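Local coordinates for YghZ aldo-keto reductase (Escherichia coli, PDB 3N6Q), which probably reduces aldehydes and ketones with a nicotinamide cofactor, as aldo-keto reductases built on a TIM barrel do, at residues Arg16-Ser21 and Pro188-Gln193; Gly99-Met102 and Gly108-Gly111; Gly111-Leu116 and Leu153-Gln158; Val140-Pro145 and Pro172-Lys177. All blocks are in the same frame, centred on the assembly; numbering follows the deposited sequence. Where two conformers were deposited one is given.

Contact 1 of 4, residues Arg16-Ser21 and Pro188-Gln193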
# COMPACT_ATOMS: atom_id res chain seq x y z
N ARG B 16 11.19 28.16 -10.82
CA ARG B 16 11.76 27.31 -11.88
C ARG B 16 11.24 25.91 -11.74
O ARG B 16 11.31 25.34 -10.60
CB ARG B 16 13.28 27.29 -11.74
CG ARG B 16 13.89 28.71 -11.93
CD ARG B 16 15.43 28.62 -11.94
NE ARG B 16 15.94 29.94 -12.31
CZ ARG B 16 17.11 30.18 -12.90
NH1 ARG B 16 17.98 29.18 -13.12
NH2 ARG B 16 17.40 31.45 -13.24
N TYR B 17 10.77 25.32 -12.85
CA TYR B 17 10.42 23.90 -12.86
C TYR B 17 11.63 23.09 -12.50
O TYR B 17 12.72 23.32 -13.01
CB TYR B 17 9.85 23.43 -14.22
CG TYR B 17 8.46 23.94 -14.42
CD1 TYR B 17 7.38 23.21 -13.99
CD2 TYR B 17 8.23 25.22 -14.97
CE1 TYR B 17 6.06 23.73 -14.08
CE2 TYR B 17 6.91 25.72 -15.12
CZ TYR B 17 5.85 24.97 -14.67
OH TYR B 17 4.58 25.45 -14.80
N CYS B 18 11.44 22.07 -11.65
CA CYS B 18 12.58 21.31 -11.15
C CYS B 18 12.83 20.15 -12.14
O CYS B 18 12.01 19.23 -12.23
CB CYS B 18 12.15 20.74 -9.74
SG CYS B 18 13.45 19.76 -9.00
N GLY B 19 13.87 20.25 -12.99
CA GLY B 19 14.15 19.22 -13.99
C GLY B 19 12.99 19.09 -14.96
O GLY B 19 12.38 20.10 -15.33
N LYS B 20 12.59 17.86 -15.28
CA LYS B 20 11.46 17.57 -16.17
C LYS B 20 10.10 17.56 -15.44
O LYS B 20 9.06 17.38 -16.08
CB LYS B 20 11.65 16.24 -16.91
CG LYS B 20 11.50 14.94 -16.05
CD LYS B 20 11.84 13.70 -16.91
CE LYS B 20 12.09 12.46 -16.08
NZ LYS B 20 12.45 11.31 -16.98
N SER B 21 10.11 17.75 -14.11
CA SER B 21 8.86 17.60 -13.34
C SER B 21 7.96 18.79 -13.51
O SER B 21 8.37 19.86 -14.00
CB SER B 21 9.17 17.38 -11.80
OG SER B 21 9.50 18.62 -11.19
N PRO B 188 10.40 8.84 -10.66
CA PRO B 188 11.53 9.63 -11.18
C PRO B 188 12.32 10.25 -10.06
O PRO B 188 11.70 10.80 -9.12
CB PRO B 188 10.86 10.75 -12.02
CG PRO B 188 9.43 10.91 -11.45
CD PRO B 188 9.09 9.56 -10.72
N LEU B 189 13.64 10.29 -10.16
CA LEU B 189 14.44 11.06 -9.21
C LEU B 189 14.08 12.54 -9.40
O LEU B 189 14.26 13.05 -10.53
CB LEU B 189 15.93 10.84 -9.48
CG LEU B 189 16.83 11.69 -8.56
CD1 LEU B 189 16.70 11.30 -6.99
CD2 LEU B 189 18.32 11.48 -8.97
N LEU B 190 13.62 13.25 -8.36
CA LEU B 190 13.22 14.66 -8.56
C LEU B 190 14.40 15.61 -8.76
O LEU B 190 14.35 16.54 -9.61
CB LEU B 190 12.33 15.15 -7.41
CG LEU B 190 11.97 16.64 -7.52
CD1 LEU B 190 10.91 16.89 -8.69
CD2 LEU B 190 11.43 17.14 -6.15
N ILE B 191 15.43 15.45 -7.94
CA ILE B 191 16.34 16.53 -7.61
C ILE B 191 17.65 15.99 -7.04
O ILE B 191 17.70 14.92 -6.33
CB ILE B 191 15.65 17.58 -6.67
CG1 ILE B 191 16.46 18.86 -6.53
CG2 ILE B 191 15.41 16.98 -5.22
CD1 ILE B 191 15.54 20.03 -5.88
N HIS B 192 18.73 16.73 -7.32
CA HIS B 192 20.05 16.46 -6.79
C HIS B 192 20.48 17.74 -6.08
O HIS B 192 20.32 18.87 -6.63
CB HIS B 192 21.03 16.10 -7.96
CG HIS B 192 22.40 15.63 -7.52
ND1 HIS B 192 23.25 16.40 -6.75
CD2 HIS B 192 23.06 14.47 -7.76
CE1 HIS B 192 24.38 15.75 -6.55
NE2 HIS B 192 24.28 14.56 -7.14
N GLN B 193 20.95 17.61 -4.85
CA GLN B 193 21.54 18.72 -4.13
C GLN B 193 23.05 18.58 -3.98
O GLN B 193 23.53 17.92 -3.03
CB GLN B 193 20.84 18.86 -2.73
CG GLN B 193 21.39 19.96 -1.91
CD GLN B 193 20.58 20.11 -0.60
OE1 GLN B 193 21.17 20.31 0.45
NE2 GLN B 193 19.27 20.11 -0.68

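Contact 2 of 4, residues Gly99-Met102 and Gly108-Gly111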
# COMPACT_ATOMS: atom_id res chain seq x y z
N GLY B 99 21.39 10.44 6.11
CA GLY B 99 22.58 9.82 5.57
C GLY B 99 23.80 10.07 6.42
O GLY B 99 24.73 9.21 6.46
N TYR B 100 23.87 11.25 7.03
CA TYR B 100 24.99 11.58 7.92
C TYR B 100 24.76 11.06 9.33
O TYR B 100 23.75 10.42 9.58
CB TYR B 100 25.25 13.09 7.97
CG TYR B 100 25.97 13.57 6.71
CD1 TYR B 100 27.37 13.52 6.62
CD2 TYR B 100 25.23 13.99 5.61
CE1 TYR B 100 28.04 13.91 5.39
CE2 TYR B 100 25.89 14.37 4.40
CZ TYR B 100 27.28 14.37 4.33
OH TYR B 100 27.89 14.79 3.16
N ASP B 101 25.71 11.30 10.25
CA ASP B 101 25.56 10.72 11.61
C ASP B 101 24.41 11.46 12.28
O ASP B 101 24.36 12.72 12.30
CB ASP B 101 26.81 10.96 12.45
CG ASP B 101 27.99 10.10 12.02
OD1 ASP B 101 27.91 9.26 11.08
OD2 ASP B 101 29.06 10.37 12.60
N MET B 102 23.47 10.70 12.83
CA MET B 102 22.32 11.31 13.45
C MET B 102 22.16 10.76 14.87
O MET B 102 21.93 11.55 15.81
CB MET B 102 21.04 10.98 12.64
CG MET B 102 19.80 11.45 13.41
SD MET B 102 19.66 13.24 13.39
CE MET B 102 18.39 13.47 14.66
N GLY B 108 22.46 4.51 12.87
CA GLY B 108 22.21 5.94 13.00
C GLY B 108 22.97 6.80 11.97
O GLY B 108 23.06 8.02 12.14
N SER B 109 23.44 6.16 10.90
CA SER B 109 24.21 6.82 9.85
C SER B 109 24.14 5.92 8.62
O SER B 109 23.95 4.72 8.77
CB SER B 109 25.69 6.76 10.26
OG SER B 109 26.34 7.81 9.58
N GLY B 110 24.47 6.47 7.45
CA GLY B 110 24.65 5.65 6.22
C GLY B 110 23.40 5.58 5.33
O GLY B 110 22.63 6.52 5.28
N GLY B 111 23.22 4.48 4.57
CA GLY B 111 22.18 4.40 3.54
C GLY B 111 21.21 3.24 3.68
O GLY B 111 20.48 2.88 2.75

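Contact 3 of 4, residues Gly111-Leu116 and Leu153-Gln158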
# COMPACT_ATOMS: atom_id res chain seq x y z
N GLY B 111 23.22 4.48 4.57
CA GLY B 111 22.18 4.40 3.54
C GLY B 111 21.21 3.24 3.68
O GLY B 111 20.48 2.88 2.75
N SER B 112 21.22 2.60 4.85
CA SER B 112 20.48 1.29 5.00
C SER B 112 18.96 1.57 5.00
O SER B 112 18.51 2.68 5.35
CB SER B 112 20.94 0.60 6.33
OG SER B 112 20.41 1.23 7.49
N ARG B 113 18.15 0.56 4.68
CA ARG B 113 16.70 0.72 4.77
C ARG B 113 16.29 1.01 6.26
O ARG B 113 15.40 1.84 6.52
CB ARG B 113 16.07 -0.58 4.28
CG ARG B 113 14.54 -0.52 4.27
CD ARG B 113 14.07 -1.93 3.79
NE ARG B 113 12.61 -1.99 3.72
CZ ARG B 113 11.94 -1.54 2.68
NH1 ARG B 113 12.64 -1.07 1.64
NH2 ARG B 113 10.60 -1.64 2.64
N LYS B 114 16.93 0.32 7.21
CA LYS B 114 16.72 0.55 8.65
C LYS B 114 16.88 2.04 9.03
O LYS B 114 15.96 2.69 9.57
CB LYS B 114 17.72 -0.32 9.46
CG LYS B 114 17.79 0.04 10.96
CD LYS B 114 16.46 -0.24 11.71
CE LYS B 114 16.72 0.05 13.28
NZ LYS B 114 15.55 -0.41 14.15
N TYR B 115 18.02 2.62 8.65
CA TYR B 115 18.28 3.98 9.03
C TYR B 115 17.39 4.97 8.32
O TYR B 115 16.79 5.84 8.97
CB TYR B 115 19.75 4.33 8.82
CG TYR B 115 20.11 5.78 8.93
CD1 TYR B 115 19.77 6.54 10.05
CD2 TYR B 115 20.92 6.38 7.94
CE1 TYR B 115 20.14 7.91 10.12
CE2 TYR B 115 21.29 7.72 8.00
CZ TYR B 115 20.90 8.47 9.10
OH TYR B 115 21.24 9.81 9.18
N LEU B 116 17.23 4.79 7.01
CA LEU B 116 16.46 5.77 6.24
C LEU B 116 15.00 5.75 6.71
O LEU B 116 14.40 6.81 6.89
CB LEU B 116 16.55 5.48 4.74
CG LEU B 116 17.53 6.38 4.00
CD1 LEU B 116 18.88 6.31 4.63
CD2 LEU B 116 17.59 5.92 2.48
N LEU B 153 13.83 4.73 -0.39
CA LEU B 153 13.18 5.91 -0.96
C LEU B 153 11.84 5.54 -1.61
O LEU B 153 10.86 6.28 -1.41
CB LEU B 153 14.11 6.60 -2.01
CG LEU B 153 15.42 7.07 -1.43
CD1 LEU B 153 16.30 7.64 -2.64
CD2 LEU B 153 15.20 8.15 -0.36
N ALA B 154 11.78 4.43 -2.37
CA ALA B 154 10.52 4.04 -3.01
C ALA B 154 9.42 3.75 -2.00
O ALA B 154 8.28 4.10 -2.21
CB ALA B 154 10.70 2.85 -3.94
N HIS B 155 9.79 3.07 -0.92
CA HIS B 155 8.84 2.81 0.14
C HIS B 155 8.31 4.10 0.77
O HIS B 155 7.12 4.21 1.07
CB HIS B 155 9.49 1.90 1.19
CG HIS B 155 8.52 1.45 2.25
ND1 HIS B 155 7.65 0.39 2.04
CD2 HIS B 155 8.17 2.00 3.42
CE1 HIS B 155 6.88 0.26 3.11
NE2 HIS B 155 7.21 1.19 3.98
N ALA B 156 9.18 5.11 0.94
CA ALA B 156 8.74 6.40 1.50
C ALA B 156 7.65 6.98 0.60
O ALA B 156 6.63 7.54 1.05
CB ALA B 156 9.96 7.39 1.59
N VAL B 157 7.87 6.89 -0.70
CA VAL B 157 6.84 7.42 -1.64
C VAL B 157 5.58 6.56 -1.66
O VAL B 157 4.44 7.07 -1.54
CB VAL B 157 7.45 7.54 -3.10
CG1 VAL B 157 6.35 8.05 -4.13
CG2 VAL B 157 8.61 8.53 -3.06
N GLN B 158 5.74 5.24 -1.72
CA GLN B 158 4.54 4.39 -1.86
C GLN B 158 3.72 4.48 -0.60
O GLN B 158 2.51 4.44 -0.66
CB GLN B 158 4.92 2.91 -2.07
CG GLN B 158 5.52 2.66 -3.47
CD GLN B 158 6.36 1.39 -3.56
OE1 GLN B 158 6.70 0.77 -2.55
NE2 GLN B 158 6.78 1.06 -4.78

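Contact 4 of 4, residues Val140-Pro145 and Pro172-Lys177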
# COMPACT_ATOMS: atom_id res chain seq x y z
N VAL B 140 26.34 9.60 -0.21
CA VAL B 140 26.61 8.21 -0.61
C VAL B 140 27.05 7.34 0.58
O VAL B 140 27.95 7.72 1.32
CB VAL B 140 27.72 8.22 -1.72
CG1 VAL B 140 28.25 6.77 -2.04
CG2 VAL B 140 27.17 8.90 -2.96
N ASP B 141 26.51 6.12 0.68
CA ASP B 141 27.07 5.09 1.58
C ASP B 141 27.64 3.98 0.70
O ASP B 141 26.87 3.25 0.08
CB ASP B 141 25.94 4.51 2.43
CG ASP B 141 26.41 3.44 3.41
OD1 ASP B 141 27.63 3.18 3.43
OD2 ASP B 141 25.55 2.91 4.20
N GLU B 142 28.96 3.87 0.63
CA GLU B 142 29.59 2.84 -0.28
C GLU B 142 29.32 1.41 0.20
O GLU B 142 29.42 0.42 -0.55
CB GLU B 142 31.09 3.08 -0.36
CG GLU B 142 31.41 4.31 -1.18
CD GLU B 142 32.90 4.48 -1.48
OE1 GLU B 142 33.71 3.57 -1.12
OE2 GLU B 142 33.25 5.51 -2.09
N ASN B 143 28.89 1.32 1.45
CA ASN B 143 28.68 0.01 2.07
C ASN B 143 27.22 -0.49 2.05
O ASN B 143 26.92 -1.59 2.53
CB ASN B 143 29.28 0.04 3.50
CG ASN B 143 30.80 0.21 3.49
OD1 ASN B 143 31.51 -0.46 2.74
ND2 ASN B 143 31.28 1.12 4.31
N THR B 144 26.30 0.30 1.51
CA THR B 144 24.95 -0.19 1.33
C THR B 144 24.75 -0.25 -0.16
O THR B 144 24.99 0.78 -0.81
CB THR B 144 23.92 0.86 1.90
OG1 THR B 144 24.08 0.94 3.35
CG2 THR B 144 22.54 0.42 1.70
N PRO B 145 24.21 -1.35 -0.70
CA PRO B 145 23.92 -1.35 -2.14
C PRO B 145 22.91 -0.27 -2.48
O PRO B 145 21.93 -0.04 -1.77
CB PRO B 145 23.30 -2.73 -2.40
CG PRO B 145 23.30 -3.46 -1.12
CD PRO B 145 23.70 -2.55 0.00
N PRO B 172 28.15 11.64 -10.77
CA PRO B 172 27.37 11.35 -11.96
C PRO B 172 26.98 9.87 -12.13
O PRO B 172 25.82 9.57 -12.46
CB PRO B 172 28.27 11.85 -13.13
CG PRO B 172 29.23 12.83 -12.51
CD PRO B 172 29.40 12.40 -11.04
N GLU B 173 27.95 8.96 -11.99
CA GLU B 173 27.71 7.55 -12.25
C GLU B 173 26.69 7.01 -11.21
O GLU B 173 25.76 6.29 -11.57
CB GLU B 173 29.04 6.80 -12.09
CG GLU B 173 30.14 7.22 -13.12
CD GLU B 173 30.75 8.66 -12.93
OE1 GLU B 173 30.83 9.22 -11.77
OE2 GLU B 173 31.21 9.20 -13.98
N ARG B 174 26.90 7.35 -9.93
CA ARG B 174 25.94 6.94 -8.87
C ARG B 174 24.53 7.57 -9.07
O ARG B 174 23.49 6.90 -8.91
CB ARG B 174 26.48 7.22 -7.50
CG ARG B 174 27.61 6.25 -7.12
CD ARG B 174 28.21 6.58 -5.75
NE ARG B 174 29.23 5.59 -5.34
CZ ARG B 174 28.98 4.44 -4.69
NH1 ARG B 174 27.73 4.00 -4.54
NH2 ARG B 174 30.00 3.67 -4.31
N THR B 175 24.49 8.86 -9.46
CA THR B 175 23.23 9.51 -9.84
C THR B 175 22.52 8.77 -10.94
O THR B 175 21.32 8.46 -10.87
CB THR B 175 23.48 10.98 -10.25
OG1 THR B 175 24.07 11.66 -9.14
CG2 THR B 175 22.17 11.66 -10.66
N GLN B 176 23.27 8.42 -11.98
CA GLN B 176 22.65 7.67 -13.04
C GLN B 176 22.08 6.30 -12.59
O GLN B 176 20.98 5.91 -13.01
CB GLN B 176 23.64 7.50 -14.22
CG GLN B 176 23.10 6.60 -15.34
CD GLN B 176 22.11 7.33 -16.17
OE1 GLN B 176 22.30 8.52 -16.45
NE2 GLN B 176 21.09 6.63 -16.66
N LYS B 177 22.84 5.61 -11.74
CA LYS B 177 22.36 4.35 -11.21
C LYS B 177 21.05 4.58 -10.39
O LYS B 177 20.11 3.79 -10.49
CB LYS B 177 23.45 3.69 -10.34
CG LYS B 177 23.06 2.28 -9.83
CD LYS B 177 22.55 1.40 -10.98
CE LYS B 177 22.64 -0.07 -10.58
NZ LYS B 177 22.11 -0.97 -11.65
O HOH W 1 29.95 1.06 -3.40
O HOH W 2 26.99 1.87 -2.61

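Contact 1 of 4, residues Arg16-Ser21 and Pro188-Gln193
Cys18 sets its sulfur against Leu190 and Ile191, where the N-terminal hairpin closes the bottom of the TIM barrel, the end at which its parallel strands begin. The hairpin, strand 15-17 turning back into strand 24-31, lies across that opening in aldo-keto reductases, and here its turn meets Leu190 and Ile191, at strand 191-193. Cys18 SG, held anti to its own backbone nitrogen (chi1 180°), drops from the turn toward the strand and approaches Leu190 O to 3.4 Å. The same sulfur packs on Leu190 CG at 3.8 Å and on the end of the Ile191 side chain, with Ile191 CD1 also 3.8 Å from Cys18 SG. A second touch comes from Ser21, which rests on one methyl branch of Leu190. No hydrogen bond joins the two segments, and what meets in this buried contact is mainly packing.

Around this first shell, Leu25 lies against both Cys18 and Ile191, and Ile134 of strand 132-137 touches both Leu190 and Ile191. What fixes the shape of the turn is its type II' geometry from Cys18 to Ser21, with Gly19 at a positive phi of 61°. Cys18 O takes two donors from Ser21: its backbone N at 3.1 Å, and its hydroxyl OG at 2.8 Å, which arrives in the carbonyl plane on a lone pair while Leu190 CD1 sits 3.4 Å from that same Ser21 OG.

Contact 2 of 4, residues Gly99-Met102 and Gly108-Gly111
Ser109 OG donates a hydrogen bond to Asp101 OD1 over 2.6 Å, the shortest of three that join Gly99-Met102 to Gly108-Gly111. The carboxylate receives it on the anti lone pair of OD1, the one turned away from the other oxygen. Although the Asp101 side chain sets out away from the facing segment, its chi1 of -73° places CG beside the backbone nitrogen, and the carboxylate end comes back within range of the serine. Arg139 stands close to this pair, with a weak hydrogen bond to Ser109 OG and a long, weak ion pair with Asp101 OD1; its positive charge probably steadies the carboxylate.

Two backbone bonds flank the side-chain pair. Met102 N reaches Gly108 O at 2.8 Å. Gly110 N meets Gly99 O at 2.9 Å from above the carbonyl plane, and that oxygen also accepts from Arg139 NE. A CA-H...O contact, Gly99 CA to Gly110 O at 3.3 Å, lies beside it. The two segments run in nearly opposite directions, 160° apart, and pinch the base of the loop that follows strand 93-98 and leads into helix 113-127. This is one of the beta-to-alpha loops at the C-terminal end of the barrel, the end where aldo-keto reductases carry their active site.

Three glycines, Gly99, Gly108 and Gly110, lie where the two backbones approach each other. Farther out, the Tyr100 ring meets His138 edge-to-face, while Met102 packs on Asn64, Asn65 and Tyr115.

Contact 3 of 4, residues Gly111-Leu116 and Leu153-Gln158
One face of the His155 imidazole receives Arg113 NH2, which stands 3.6 Å from His155 ND1 and 3.7 Å from His155 CG. The guanidinium does not lie flat on the ring: the two planes are 66° apart and the side chains cross at about a right angle. With NH2 over the ring face, this is a contact without a hydrogen bond. Arg113 spans the gap between the helices because its chain is fully extended from CG to NE, with CG anti to the backbone nitrogen (chi1 -177°).

Helices 113-127 and 146-158 are neighbouring outer helices with strand 132-137 between them in the chain, part of the repeating beta/alpha pattern of a TIM barrel. On the inner side of the interface the partners are apolar: Leu116 CD2 meets Leu153 CD2 at 4.3 Å, and Leu153 leans on Val165 of strand 162-168 behind.

Ser112 caps the first turn of helix 113-127, its OG accepting from Tyr115 N at 3.0 Å. The Arg113 backbone N is held in turn by Glu148 OE2. In the assembly, Arg113 also packs on Leu163 of the third subunit, and His155 on Gln158 of that subunit.

Contact 4 of 4, residues Val140-Pro145 and Pro172-Lys177
Van der Waals packing joins Val140 to Arg174, a methyl lying over a face of the guanidinium. Val140 CG1 stands 3.5 Å above that plane, toward its rim, and comes within 3.6 Å of Arg174 CZ; the other methyl, Val140 CG2, touches Arg174 CD. The arginine chain, extended from CG to NE, carries the group out from helix 172-183 to the loop.

Charge adds little that is direct. Glu142 crosses the arginine at about a right angle and offers its methylene, Glu142 CG lying 3.5 Å from Arg174 NH2. Its carboxylate is nearly parallel to the guanidinium (9°), but no N-H points at it, so any attraction is probably long-range.

The hydrogen bonding that spans the gap passes through two waters. One accepts from Arg174 NH2 at 2.8 Å, in plane at the guanidinium edge, and donates to Glu142 O; the other accepts from Arg174 NH1 at 3.0 Å and donates to Thr144 O. These carbonyls are presented by a type I turn from Asp141 to Thr144. The aspartate holds that turn in shape: Asp141 OD1 accepts from Asn143 N at 3.0 Å, an Asx turn, and Asp141 OD2 takes the Thr144 hydroxyl at 2.6 Å, both from above the carboxylate plane.

Pro145 follows the turn as the N-cap of helix 146-158. Arg174 joins helix 172-183 to the loop after strand 132-137 and to Met146 of helix 146-158, at the C-terminal end of the barrel.

Overall arrangement
The four contacts sample both ends and the outer wall of one TIM barrel. Contact 1 closes the N-terminal end, and along the chain its loop encloses the other three. Contacts 2, 3 and 4 gather on the same side of the chain's centre, their centres 13 to 15 Å apart. Contact 2 runs straight into contact 3 through the shared Gly111, whose backbone N bonds to Asp141 of contact 4, linking two successive beta-to-alpha loops. Contact 4 reaches back to contact 1, 18 Å away between centres, where Thr175 packs on His192. Contacts 1, 3 and 4 also lie against neighbouring subunits, so parts of them contribute to subunit interfaces.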